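Local coordinates for protein sugar kinase, pfkB family (Thermotoga maritima, PDB 2AJR) that belongs to the pfkB family of carbohydrate kinases and probably uses ATP to phosphorylate a sugar phosphate, as a phosphofructokinase would, at residues 301-306 with 319-324; 279-284 with 294-299. All coordinates share one frame; numbering follows the deposited sequence.

Contact 1 of 2, residues 301-306 with 319-324; sequences ALAATR and KKEYDH
Arg-306 and Glu-321 form a two-pronged salt bridge, the guanidinium meeting the carboxylate side-on with NE and one terminal nitrogen. NE of Arg-306 donates to OE2 of Glu-321 at 3.0 Å, and NH2 of Arg-306 to OE1 of Glu-321 at 3.1 Å. Both bonds are nearly straight and lie close to the guanidinium plane. The carboxylate, however, is turned 43° against that plane, and NE therefore reaches OE2 from above the carboxylate. A second donor fixes OE1: His-324 ND1 bonds to Glu-321 OE1 at 2.9 Å, arriving from the carboxylate face opposite to that of Arg-306 NH2. Two donors on one oxygen suit a buried glutamate and would probably stabilise its negative charge.

Van der Waals packing surrounds the acid. Its CG packs 4.0 Å from Ala-303 CB, a methyl small enough to let the glutamate lie close to the helix. Leu-302 sets its CB 3.8 Å from Glu-321 OE1 and runs CD1 to His-324 O. The Glu-321 chain, bent at chi2 (-62°), folds the carboxylate round toward the arginine. Behind this shell, Thr-305 OG1 donates to Leu-302 O at 2.7 Å, while a type I turn from Lys-319 to Tyr-322 presents Glu-321.

The bridge thus ties the C-terminal part of helix 290-304, where Ala-304 belongs to the magnesium site, to the connection between helix 315-319 and strand 325-329, outermost in the main sheet within this chain. Helix 271-286 packs against Ala-301 and Ala-304, and Ile-263 meets Leu-302.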
ATOM      1  N   ALA A 301      -5.073  15.470 -21.957  1.00 34.38           N
ATOM      2  CA  ALA A 301      -4.181  14.355 -21.710  1.00 34.60           C
ATOM      3  C   ALA A 301      -2.754  14.869 -21.634  1.00 35.88           C
ATOM      4  O   ALA A 301      -2.035  14.540 -20.697  1.00 39.41           O
ATOM      5  CB  ALA A 301      -4.318  13.291 -22.799  1.00 32.25           C
ATOM      6  N   LEU A 302      -2.351  15.690 -22.601  1.00 34.28           N
ATOM      7  CA  LEU A 302      -1.000  16.219 -22.608  1.00 34.03           C
ATOM      8  C   LEU A 302      -0.766  17.005 -21.344  1.00 34.41           C
ATOM      9  O   LEU A 302       0.294  16.877 -20.737  1.00 35.65           O
ATOM     10  CB  LEU A 302      -0.716  17.104 -23.840  1.00 33.59           C
ATOM     11  CG  LEU A 302      -0.398  16.333 -25.132  1.00 33.62           C
ATOM     12  CD1 LEU A 302      -0.237  17.268 -26.295  1.00 26.71           C
ATOM     13  CD2 LEU A 302       0.841  15.446 -24.975  1.00 28.80           C
ATOM     14  N   ALA A 303      -1.749  17.820 -20.960  1.00 34.48           N
ATOM     15  CA  ALA A 303      -1.635  18.668 -19.777  1.00 33.50           C
ATOM     16  C   ALA A 303      -1.441  17.796 -18.543  1.00 34.41           C
ATOM     17  O   ALA A 303      -0.604  18.093 -17.690  1.00 36.44           O
ATOM     18  CB  ALA A 303      -2.869  19.536 -19.620  1.00 33.08           C
ATOM     19  N   ALA A 304      -2.177  16.696 -18.469  1.00 33.94           N
ATOM     20  CA  ALA A 304      -2.061  15.787 -17.337  1.00 34.29           C
ATOM     21  C   ALA A 304      -0.642  15.262 -17.177  1.00 35.12           C
ATOM     22  O   ALA A 304      -0.178  15.067 -16.054  1.00 38.52           O
ATOM     23  CB  ALA A 304      -3.039  14.633 -17.468  1.00 32.93           C
ATOM     24  N   THR A 305       0.064  15.057 -18.279  1.00 33.08           N
ATOM     25  CA  THR A 305       1.419  14.530 -18.196  1.00 33.64           C
ATOM     26  C   THR A 305       2.449  15.560 -17.735  1.00 33.52           C
ATOM     27  O   THR A 305       3.578  15.209 -17.444  1.00 35.58           O
ATOM     28  CB  THR A 305       1.906  14.003 -19.543  1.00 33.95           C
ATOM     29  OG1 THR A 305       2.324  15.112 -20.353  1.00 38.13           O
ATOM     30  CG2 THR A 305       0.814  13.227 -20.251  1.00 30.10           C
ATOM     31  N   ARG A 306       2.105  16.832 -17.675  1.00 34.36           N
ATOM     32  CA  ARG A 306       3.139  17.812 -17.320  1.00 36.07           C
ATOM     33  C   ARG A 306       3.582  17.729 -15.873  1.00 36.92           C
ATOM     34  O   ARG A 306       4.536  18.393 -15.518  1.00 39.17           O
ATOM     35  CB  ARG A 306       2.720  19.253 -17.640  1.00 36.13           C
ATOM     36  CG  ARG A 306       2.422  19.524 -19.104  1.00 39.85           C
ATOM     37  CD  ARG A 306       3.362  18.780 -20.022  1.00 45.84           C
ATOM     38  NE  ARG A 306       3.075  19.024 -21.429  1.00 50.86           N
ATOM     39  CZ  ARG A 306       3.633  18.349 -22.435  1.00 50.78           C
ATOM     40  NH1 ARG A 306       4.532  17.396 -22.202  1.00 49.11           N
ATOM     41  NH2 ARG A 306       3.298  18.640 -23.688  1.00 52.10           N
ATOM     42  N   LYS A 319      -5.544  24.647 -22.661  1.00 38.11           N
ATOM     43  CA  LYS A 319      -5.353  25.516 -23.833  1.00 40.23           C
ATOM     44  C   LYS A 319      -3.879  25.675 -24.219  1.00 39.52           C
ATOM     45  O   LYS A 319      -3.568  25.802 -25.399  1.00 39.72           O
ATOM     46  CB  LYS A 319      -5.981  26.905 -23.597  1.00 41.38           C
ATOM     47  CG  LYS A 319      -7.502  26.960 -23.789  1.00 43.25           C
ATOM     48  CD  LYS A 319      -8.036  28.371 -23.608  1.00 42.91           C
ATOM     49  CE  LYS A 319      -9.489  28.511 -24.080  1.00 47.88           C
ATOM     50  NZ  LYS A 319      -9.877  29.951 -24.316  1.00 45.25           N
ATOM     51  N   LYS A 320      -2.990  25.662 -23.223  1.00 39.00           N
ATOM     52  CA  LYS A 320      -1.534  25.741 -23.442  1.00 39.46           C
ATOM     53  C   LYS A 320      -0.967  24.619 -24.310  1.00 37.78           C
ATOM     54  O   LYS A 320       0.125  24.739 -24.853  1.00 36.66           O
ATOM     55  CB  LYS A 320      -0.791  25.734 -22.099  1.00 38.72           C
ATOM     56  CG  LYS A 320      -0.674  27.104 -21.452  1.00 42.04           C
ATOM     57  CD  LYS A 320      -0.303  26.996 -19.971  1.00 43.92           C
ATOM     58  CE  LYS A 320      -0.006  28.368 -19.377  1.00 48.22           C
ATOM     59  NZ  LYS A 320      -0.113  28.410 -17.881  1.00 51.92           N
ATOM     60  N   GLU A 321      -1.706  23.526 -24.419  1.00 38.16           N
ATOM     61  CA  GLU A 321      -1.240  22.364 -25.133  1.00 39.29           C
ATOM     62  C   GLU A 321      -1.682  22.361 -26.585  1.00 40.28           C
ATOM     63  O   GLU A 321      -1.279  21.475 -27.338  1.00 40.22           O
ATOM     64  CB  GLU A 321      -1.741  21.087 -24.449  1.00 38.91           C
ATOM     65  CG  GLU A 321      -1.244  20.895 -23.021  1.00 40.80           C
ATOM     66  CD  GLU A 321       0.270  20.782 -22.915  1.00 44.93           C
ATOM     67  OE1 GLU A 321       0.948  20.567 -23.947  1.00 42.27           O
ATOM     68  OE2 GLU A 321       0.781  20.910 -21.783  1.00 45.92           O
ATOM     69  N   TYR A 322      -2.500  23.333 -26.996  1.00 41.06           N
ATOM     70  CA  TYR A 322      -2.972  23.359 -28.390  1.00 42.62           C
ATOM     71  C   TYR A 322      -1.821  23.515 -29.378  1.00 41.91           C
ATOM     72  O   TYR A 322      -1.929  23.152 -30.543  1.00 41.77           O
ATOM     73  CB  TYR A 322      -4.077  24.406 -28.600  1.00 44.06           C
ATOM     74  CG  TYR A 322      -5.439  23.744 -28.716  1.00 50.52           C
ATOM     75  CD1 TYR A 322      -6.170  23.371 -27.574  1.00 50.78           C
ATOM     76  CD2 TYR A 322      -5.975  23.431 -29.972  1.00 51.80           C
ATOM     77  CE1 TYR A 322      -7.420  22.727 -27.695  1.00 49.87           C
ATOM     78  CE2 TYR A 322      -7.221  22.795 -30.100  1.00 51.63           C
ATOM     79  CZ  TYR A 322      -7.936  22.445 -28.967  1.00 50.26           C
ATOM     80  OH  TYR A 322      -9.155  21.810 -29.123  1.00 49.31           O
ATOM     81  N   ASP A 323      -0.704  24.006 -28.867  1.00 42.01           N
ATOM     82  CA  ASP A 323       0.522  24.202 -29.626  1.00 41.68           C
ATOM     83  C   ASP A 323       1.296  22.910 -29.928  1.00 39.23           C
ATOM     84  O   ASP A 323       2.073  22.860 -30.868  1.00 39.85           O
ATOM     85  CB  ASP A 323       1.430  25.110 -28.786  1.00 43.83           C
ATOM     86  CG  ASP A 323       2.198  26.112 -29.611  1.00 46.52           C
ATOM     87  OD1 ASP A 323       2.736  25.739 -30.689  1.00 48.37           O
ATOM     88  OD2 ASP A 323       2.277  27.274 -29.147  1.00 47.58           O
ATOM     89  N   HIS A 324       1.098  21.880 -29.119  1.00 37.79           N
ATOM     90  CA  HIS A 324       2.030  20.754 -29.054  1.00 36.53           C
ATOM     91  C   HIS A 324       1.478  19.464 -29.649  1.00 34.18           C
ATOM     92  O   HIS A 324       1.880  18.390 -29.232  1.00 32.56           O
ATOM     93  CB  HIS A 324       2.435  20.486 -27.595  1.00 37.11           C
ATOM     94  CG  HIS A 324       3.036  21.669 -26.900  1.00 41.36           C
ATOM     95  ND1 HIS A 324       2.488  22.222 -25.761  1.00 42.16           N
ATOM     96  CD2 HIS A 324       4.136  22.405 -27.183  1.00 44.68           C
ATOM     97  CE1 HIS A 324       3.228  23.244 -25.371  1.00 39.06           C
ATOM     98  NE2 HIS A 324       4.229  23.383 -26.221  1.00 40.38           N
TER

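Contact 2 of 2, residues 279-284 with 294-299; sequences MVYYFI and AKFGFA
Met-279, present as selenomethionine, meets Gly-297 where the two helices come together, their CA atoms only 4.9 Å apart. Glycine has no side chain to hold the backbones apart, and the short helical segments approach to 8.4 Å between axes, running roughly antiparallel at 139°. The CG of Met-279 rests 4.1 Å from Gly-297 CA. From there the long flexible chain bends at its last torsion (chi3 101°), and its terminal methyl CE meets the backbone of Ala-294, 3.4 Å from N, as well as CB at 3.7 Å; the small alanine lets this methyl come close to the backbone.

Two residues on, Tyr-281 brings its ring beside Phe-296. The rings lie almost parallel, 18° apart, but strongly offset, with little face in common and centroids 5.6 Å apart; CD2 of Tyr-281 approaches CE2 of Phe-296 to 3.6 Å. Tyr-282 takes the root of the same phenylalanine, its CD2 lying 3.8 Å from Phe-296 CB. Tyrosine suits both partly exposed positions: ring carbons pack while the polar hydroxyl need not be fully buried. Leu-315 and Ile-318 of helix 315-319 also pack on Phe-296, while His-286 meets the Tyr-282 ring edge-to-face.

No hydrogen bond joins the two segments. Cohesion comes from shape and apolar burial, and the fit of a glycine, a methyl and aromatic rings is consistent with the close spacing of these two successive, roughly antiparallel helices.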
HETATM    1  N   MSE A 279     -13.178  15.686 -23.358  1.00 36.93           N
HETATM    2  CA  MSE A 279     -14.215  15.402 -24.333  1.00 37.44           C
HETATM    3  C   MSE A 279     -15.596  15.672 -23.767  1.00 35.42           C
HETATM    4  O   MSE A 279     -16.423  16.282 -24.439  1.00 35.52           O
HETATM    5  CB  MSE A 279     -14.130  13.958 -24.819  1.00 36.14           C
HETATM    6  CG  MSE A 279     -12.933  13.703 -25.680  1.00 36.95           C
HETATM    7 SE   MSE A 279     -12.973  11.955 -26.560  1.00 44.98          SE
HETATM    8  CE  MSE A 279     -13.549  12.494 -28.369  1.00 49.58           C
ATOM      9  N   VAL A 280     -15.845  15.225 -22.540  1.00 34.75           N
ATOM     10  CA  VAL A 280     -17.145  15.470 -21.922  1.00 34.07           C
ATOM     11  C   VAL A 280     -17.398  16.979 -21.859  1.00 34.56           C
ATOM     12  O   VAL A 280     -18.438  17.449 -22.313  1.00 36.85           O
ATOM     13  CB  VAL A 280     -17.288  14.820 -20.520  1.00 33.56           C
ATOM     14  CG1 VAL A 280     -18.683  15.083 -19.956  1.00 25.88           C
ATOM     15  CG2 VAL A 280     -17.047  13.335 -20.612  1.00 28.91           C
ATOM     16  N   TYR A 281     -16.425  17.730 -21.349  1.00 34.80           N
ATOM     17  CA  TYR A 281     -16.511  19.194 -21.279  1.00 35.72           C
ATOM     18  C   TYR A 281     -16.797  19.838 -22.639  1.00 36.65           C
ATOM     19  O   TYR A 281     -17.603  20.764 -22.726  1.00 38.25           O
ATOM     20  CB  TYR A 281     -15.219  19.781 -20.704  1.00 35.71           C
ATOM     21  CG  TYR A 281     -15.150  21.294 -20.688  1.00 36.19           C
ATOM     22  CD1 TYR A 281     -15.634  22.017 -19.607  1.00 41.70           C
ATOM     23  CD2 TYR A 281     -14.580  22.006 -21.744  1.00 42.11           C
ATOM     24  CE1 TYR A 281     -15.574  23.412 -19.574  1.00 40.81           C
ATOM     25  CE2 TYR A 281     -14.508  23.410 -21.715  1.00 39.15           C
ATOM     26  CZ  TYR A 281     -15.011  24.097 -20.627  1.00 37.85           C
ATOM     27  OH  TYR A 281     -14.958  25.464 -20.572  1.00 39.50           O
ATOM     28  N   TYR A 282     -16.127  19.371 -23.683  1.00 35.91           N
ATOM     29  CA  TYR A 282     -16.284  19.977 -24.999  1.00 38.18           C
ATOM     30  C   TYR A 282     -17.687  19.729 -25.509  1.00 38.91           C
ATOM     31  O   TYR A 282     -18.320  20.626 -26.067  1.00 39.34           O
ATOM     32  CB  TYR A 282     -15.279  19.418 -26.020  1.00 38.68           C
ATOM     33  CG  TYR A 282     -15.265  20.205 -27.321  1.00 37.30           C
ATOM     34  CD1 TYR A 282     -16.251  20.028 -28.292  1.00 35.63           C
ATOM     35  CD2 TYR A 282     -14.273  21.147 -27.567  1.00 41.48           C
ATOM     36  CE1 TYR A 282     -16.243  20.781 -29.477  1.00 39.82           C
ATOM     37  CE2 TYR A 282     -14.252  21.897 -28.746  1.00 40.18           C
ATOM     38  CZ  TYR A 282     -15.231  21.715 -29.693  1.00 39.62           C
ATOM     39  OH  TYR A 282     -15.169  22.467 -30.848  1.00 37.80           O
ATOM     40  N   PHE A 283     -18.144  18.492 -25.350  1.00 39.51           N
ATOM     41  CA  PHE A 283     -19.498  18.118 -25.722  1.00 40.18           C
ATOM     42  C   PHE A 283     -20.500  19.033 -25.019  1.00 40.84           C
ATOM     43  O   PHE A 283     -21.305  19.697 -25.679  1.00 41.71           O
ATOM     44  CB  PHE A 283     -19.759  16.654 -25.369  1.00 40.97           C
ATOM     45  CG  PHE A 283     -21.155  16.202 -25.658  1.00 40.81           C
ATOM     46  CD1 PHE A 283     -21.620  16.148 -26.953  1.00 43.05           C
ATOM     47  CD2 PHE A 283     -22.000  15.818 -24.635  1.00 43.49           C
ATOM     48  CE1 PHE A 283     -22.898  15.729 -27.224  1.00 43.50           C
ATOM     49  CE2 PHE A 283     -23.278  15.399 -24.904  1.00 42.21           C
ATOM     50  CZ  PHE A 283     -23.727  15.353 -26.201  1.00 42.96           C
ATOM     51  N   ILE A 284     -20.425  19.101 -23.690  1.00 40.82           N
ATOM     52  CA  ILE A 284     -21.329  19.961 -22.927  1.00 41.13           C
ATOM     53  C   ILE A 284     -21.282  21.423 -23.384  1.00 42.69           C
ATOM     54  O   ILE A 284     -22.329  22.031 -23.600  1.00 43.87           O
ATOM     55  CB  ILE A 284     -21.028  19.929 -21.427  1.00 42.23           C
ATOM     56  CG1 ILE A 284     -21.402  18.570 -20.825  1.00 39.06           C
ATOM     57  CG2 ILE A 284     -21.781  21.051 -20.722  1.00 40.66           C
ATOM     58  CD1 ILE A 284     -21.311  18.555 -19.327  1.00 40.23           C
ATOM     59  N   ALA A 294     -12.152  15.244 -29.684  1.00 36.71           N
ATOM     60  CA  ALA A 294     -10.947  14.433 -29.510  1.00 35.88           C
ATOM     61  C   ALA A 294      -9.690  15.301 -29.360  1.00 35.36           C
ATOM     62  O   ALA A 294      -8.805  14.976 -28.572  1.00 35.65           O
ATOM     63  CB  ALA A 294     -10.788  13.465 -30.656  1.00 35.18           C
ATOM     64  N   LYS A 295      -9.627  16.405 -30.105  1.00 34.42           N
ATOM     65  CA  LYS A 295      -8.479  17.320 -30.047  1.00 34.80           C
ATOM     66  C   LYS A 295      -8.364  17.976 -28.689  1.00 34.43           C
ATOM     67  O   LYS A 295      -7.266  18.134 -28.152  1.00 35.05           O
ATOM     68  CB  LYS A 295      -8.582  18.412 -31.126  1.00 33.65           C
ATOM     69  CG  LYS A 295      -8.157  17.937 -32.530  1.00 35.56           C
ATOM     70  CD  LYS A 295      -8.614  18.872 -33.652  1.00 36.22           C
ATOM     71  CE  LYS A 295      -7.839  20.195 -33.667  1.00 37.48           C
ATOM     72  NZ  LYS A 295      -8.324  21.113 -34.736  1.00 31.96           N
ATOM     73  N   PHE A 296      -9.502  18.387 -28.149  1.00 33.76           N
ATOM     74  CA  PHE A 296      -9.528  18.999 -26.838  1.00 34.21           C
ATOM     75  C   PHE A 296      -9.185  17.943 -25.783  1.00 35.28           C
ATOM     76  O   PHE A 296      -8.476  18.228 -24.817  1.00 35.66           O
ATOM     77  CB  PHE A 296     -10.895  19.624 -26.560  1.00 34.21           C
ATOM     78  CG  PHE A 296     -10.936  20.461 -25.308  1.00 33.18           C
ATOM     79  CD1 PHE A 296     -10.547  21.786 -25.334  1.00 34.52           C
ATOM     80  CD2 PHE A 296     -11.365  19.922 -24.112  1.00 29.01           C
ATOM     81  CE1 PHE A 296     -10.582  22.559 -24.189  1.00 32.77           C
ATOM     82  CE2 PHE A 296     -11.407  20.686 -22.968  1.00 35.89           C
ATOM     83  CZ  PHE A 296     -11.009  22.010 -23.004  1.00 34.06           C
ATOM     84  N   GLY A 297      -9.674  16.723 -25.983  1.00 35.43           N
ATOM     85  CA  GLY A 297      -9.348  15.616 -25.104  1.00 34.81           C
ATOM     86  C   GLY A 297      -7.852  15.394 -25.084  1.00 35.26           C
ATOM     87  O   GLY A 297      -7.256  15.245 -24.011  1.00 37.02           O
ATOM     88  N   PHE A 298      -7.244  15.410 -26.272  1.00 33.78           N
ATOM     89  CA  PHE A 298      -5.812  15.152 -26.420  1.00 32.42           C
ATOM     90  C   PHE A 298      -5.026  16.234 -25.697  1.00 31.34           C
ATOM     91  O   PHE A 298      -4.063  15.936 -25.010  1.00 31.61           O
ATOM     92  CB  PHE A 298      -5.415  15.069 -27.911  1.00 32.97           C
ATOM     93  CG  PHE A 298      -4.070  14.435 -28.153  1.00 31.73           C
ATOM     94  CD1 PHE A 298      -2.909  15.198 -28.124  1.00 32.55           C
ATOM     95  CD2 PHE A 298      -3.963  13.076 -28.395  1.00 31.47           C
ATOM     96  CE1 PHE A 298      -1.667  14.608 -28.331  1.00 32.54           C
ATOM     97  CE2 PHE A 298      -2.728  12.479 -28.608  1.00 31.71           C
ATOM     98  CZ  PHE A 298      -1.578  13.246 -28.581  1.00 31.49           C
ATOM     99  N   ALA A 299      -5.462  17.483 -25.833  1.00 31.59           N
ATOM    100  CA  ALA A 299      -4.846  18.606 -25.126  1.00 30.98           C
ATOM    101  C   ALA A 299      -4.827  18.368 -23.615  1.00 31.92           C
ATOM    102  O   ALA A 299      -3.804  18.593 -22.968  1.00 31.50           O
ATOM    103  CB  ALA A 299      -5.580  19.897 -25.445  1.00 28.48           C
TER

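The two contacts lie about 12 Å apart, centre to centre, on the same side of the chain's centre, and share helix 290-304. They follow in series: contact 2 joins helices 271-286 and 290-304, then contact 1 brings the chain leaving helix 315-319 back to the C-terminal part of that shared helix. They also touch directly, Glu-321 CG lying 3.4 Å from Ala-299 O, and Tyr-322 packing along the helix. An apolar helix pair thus passes into a salt bridge near the magnesium site, within the ribokinase-clan fold, and the chain then leads into strand 325-329, outermost in the main sheet within this chain.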